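Local coordinates for periplasmic sugar-binding protein (Chloroflexus aurantiacus, PDB 4RXU), which binds beta-D-glucopyranose and probably serves as the periplasmic solute-binding component of an ABC-type sugar transporter, at residues G244-L249 with K267-Y272. Sequence-based numbering, arbitrary orientation.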
loop_
_atom_site.group_PDB
_atom_site.type_symbol
_atom_site.label_atom_id
_atom_site.label_comp_id
_atom_site.label_asym_id
_atom_site.label_seq_id
_atom_site.Cartn_x
_atom_site.Cartn_y
_atom_site.Cartn_z
ATOM N N GLY A 244 -5.139 -25.342 -11.649
ATOM C CA GLY A 244 -4.427 -25.290 -12.903
ATOM C C GLY A 244 -3.661 -23.988 -13.034
ATOM O O GLY A 244 -2.780 -23.679 -12.251
ATOM N N LYS A 245 -4.003 -23.228 -14.050
ATOM C CA LYS A 245 -3.343 -21.953 -14.291
ATOM C C LYS A 245 -4.162 -20.832 -13.693
ATOM O O LYS A 245 -5.255 -20.529 -14.185
ATOM C CB LYS A 245 -3.216 -21.733 -15.777
ATOM C CG LYS A 245 -2.435 -20.499 -16.145
ATOM C CD LYS A 245 -1.823 -20.731 -17.495
ATOM C CE LYS A 245 -2.210 -19.613 -18.403
ATOM N NZ LYS A 245 -1.849 -20.015 -19.783
ATOM N N VAL A 246 -3.618 -20.169 -12.675
ATOM C CA VAL A 246 -4.427 -19.326 -11.818
ATOM C C VAL A 246 -3.843 -17.938 -11.707
ATOM O O VAL A 246 -2.675 -17.712 -11.973
ATOM C CB VAL A 246 -4.629 -19.940 -10.415
ATOM C CG1 VAL A 246 -5.122 -21.379 -10.516
ATOM C CG2 VAL A 246 -3.362 -19.864 -9.573
ATOM N N TYR A 247 -4.708 -17.020 -11.299
ATOM C CA TYR A 247 -4.441 -15.584 -11.273
ATOM C C TYR A 247 -4.724 -15.088 -9.857
ATOM O O TYR A 247 -5.801 -15.342 -9.315
ATOM C CB TYR A 247 -5.323 -14.910 -12.337
ATOM C CG TYR A 247 -4.881 -15.373 -13.675
ATOM C CD1 TYR A 247 -5.351 -16.579 -14.214
ATOM C CD2 TYR A 247 -3.936 -14.662 -14.389
ATOM C CE1 TYR A 247 -4.880 -17.045 -15.429
ATOM C CE2 TYR A 247 -3.470 -15.120 -15.620
ATOM C CZ TYR A 247 -3.952 -16.308 -16.126
ATOM O OH TYR A 247 -3.489 -16.768 -17.333
ATOM N N ILE A 248 -3.746 -14.411 -9.258
ATOM C CA ILE A 248 -3.793 -14.050 -7.852
ATOM C C ILE A 248 -3.541 -12.550 -7.687
ATOM O O ILE A 248 -2.480 -12.034 -8.043
ATOM C CB ILE A 248 -2.732 -14.791 -7.036
ATOM C CG1 ILE A 248 -2.858 -16.314 -7.212
ATOM C CG2 ILE A 248 -2.803 -14.377 -5.557
ATOM C CD1 ILE A 248 -1.645 -17.097 -6.768
ATOM N N LEU A 249 -4.556 -11.860 -7.171
ATOM C CA LEU A 249 -4.454 -10.429 -6.829
ATOM C C LEU A 249 -3.936 -10.356 -5.401
ATOM O O LEU A 249 -4.724 -10.376 -4.462
ATOM C CB LEU A 249 -5.809 -9.728 -6.935
ATOM C CG LEU A 249 -5.710 -8.220 -6.624
ATOM C CD1 LEU A 249 -5.049 -7.447 -7.760
ATOM C CD2 LEU A 249 -7.094 -7.683 -6.336
ATOM N N LYS A 267 0.063 -29.144 -5.832
ATOM C CA LYS A 267 0.401 -29.856 -7.075
ATOM C C LYS A 267 -0.591 -29.620 -8.226
ATOM O O LYS A 267 -0.240 -29.785 -9.395
ATOM C CB LYS A 267 0.571 -31.354 -6.801
ATOM C CG LYS A 267 -0.719 -32.068 -6.435
ATOM C CD LYS A 267 -0.502 -33.530 -6.092
ATOM C CE LYS A 267 -1.829 -34.178 -5.729
ATOM N NZ LYS A 267 -1.699 -35.644 -5.535
ATOM N N ASP A 268 -1.829 -29.243 -7.893
ATOM C CA ASP A 268 -2.881 -29.032 -8.914
ATOM C C ASP A 268 -2.832 -27.629 -9.494
ATOM O O ASP A 268 -3.536 -27.325 -10.452
ATOM C CB ASP A 268 -4.281 -29.311 -8.348
ATOM C CG ASP A 268 -4.490 -30.781 -7.975
ATOM O OD1 ASP A 268 -3.980 -31.648 -8.703
ATOM O OD2 ASP A 268 -5.180 -31.065 -6.972
ATOM N N VAL A 269 -2.014 -26.767 -8.895
ATOM C CA VAL A 269 -1.712 -25.448 -9.460
ATOM C C VAL A 269 -0.505 -25.616 -10.373
ATOM O O VAL A 269 0.631 -25.782 -9.915
ATOM C CB VAL A 269 -1.443 -24.400 -8.363
ATOM C CG1 VAL A 269 -0.999 -23.068 -8.973
ATOM C CG2 VAL A 269 -2.690 -24.216 -7.514
ATOM N N THR A 270 -0.770 -25.618 -11.668
ATOM C CA THR A 270 0.295 -25.841 -12.652
ATOM C C THR A 270 1.058 -24.576 -12.990
ATOM O O THR A 270 2.190 -24.642 -13.440
ATOM C CB THR A 270 -0.237 -26.475 -13.944
ATOM O OG1 THR A 270 -1.287 -25.651 -14.479
ATOM C CG2 THR A 270 -0.724 -27.923 -13.651
ATOM N N GLU A 271 0.435 -23.427 -12.776
ATOM C CA GLU A 271 1.079 -22.146 -13.001
ATOM C C GLU A 271 0.293 -21.093 -12.251
ATOM O O GLU A 271 -0.919 -21.182 -12.194
ATOM C CB GLU A 271 1.109 -21.756 -14.490
ATOM C CG GLU A 271 2.081 -20.603 -14.749
ATOM C CD GLU A 271 2.173 -20.162 -16.204
ATOM O OE1 GLU A 271 1.439 -20.709 -17.050
ATOM O OE2 GLU A 271 2.993 -19.256 -16.503
ATOM N N TYR A 272 0.968 -20.089 -11.705
ATOM C CA TYR A 272 0.258 -18.973 -11.104
ATOM C C TYR A 272 0.923 -17.664 -11.503
ATOM O O TYR A 272 2.153 -17.586 -11.719
ATOM C CB TYR A 272 0.158 -19.078 -9.577
ATOM C CG TYR A 272 1.483 -18.989 -8.863
ATOM C CD1 TYR A 272 2.054 -17.758 -8.548
ATOM C CD2 TYR A 272 2.152 -20.148 -8.464
ATOM C CE1 TYR A 272 3.286 -17.685 -7.905
ATOM C CE2 TYR A 272 3.382 -20.090 -7.812
ATOM C CZ TYR A 272 3.950 -18.867 -7.541
ATOM O OH TYR A 272 5.170 -18.833 -6.901
HETATM O O HOH W 1 1.278 -18.766 -19.663
#
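The carbonyl oxygen of G244 accepts two backbone hydrogen bonds. T270 N lies 2.9 Å from G244 O. E271 N reaches G244 O at 3.3 Å, with the straighter approach. Both donors come from the same face of the carbonyl plane, well above it. At the other end of the glycine, G244 N donates to D268 O at 2.8 Å. Further along, V246 N donates to E271 O. V246 and I248 continue the pairing with F273.

K245 and E271 lie side by side on one face of the sheet. Both have CG anti to the backbone N (chi1 -175° and -166°), which sends the two chains the same way. K245 CD packs 3.3 Å from E271 OE1. The charged ends stop short of a salt bridge, with K245 NZ 4.3 Å from E271 OE1. A water links them, though its bond to the lysine is weak.

On the other face, V246 CG2 sits 3.6 Å from Y272 CB, and I248 CD1 touches the same CB. Helix 253-264 packs on this apolar face, while Y272 OH is hydrogen-bonded to R291 O. Strands and helix form a beta-alpha-beta unit at the edge of a parallel sheet, as in periplasmic binding protein domains.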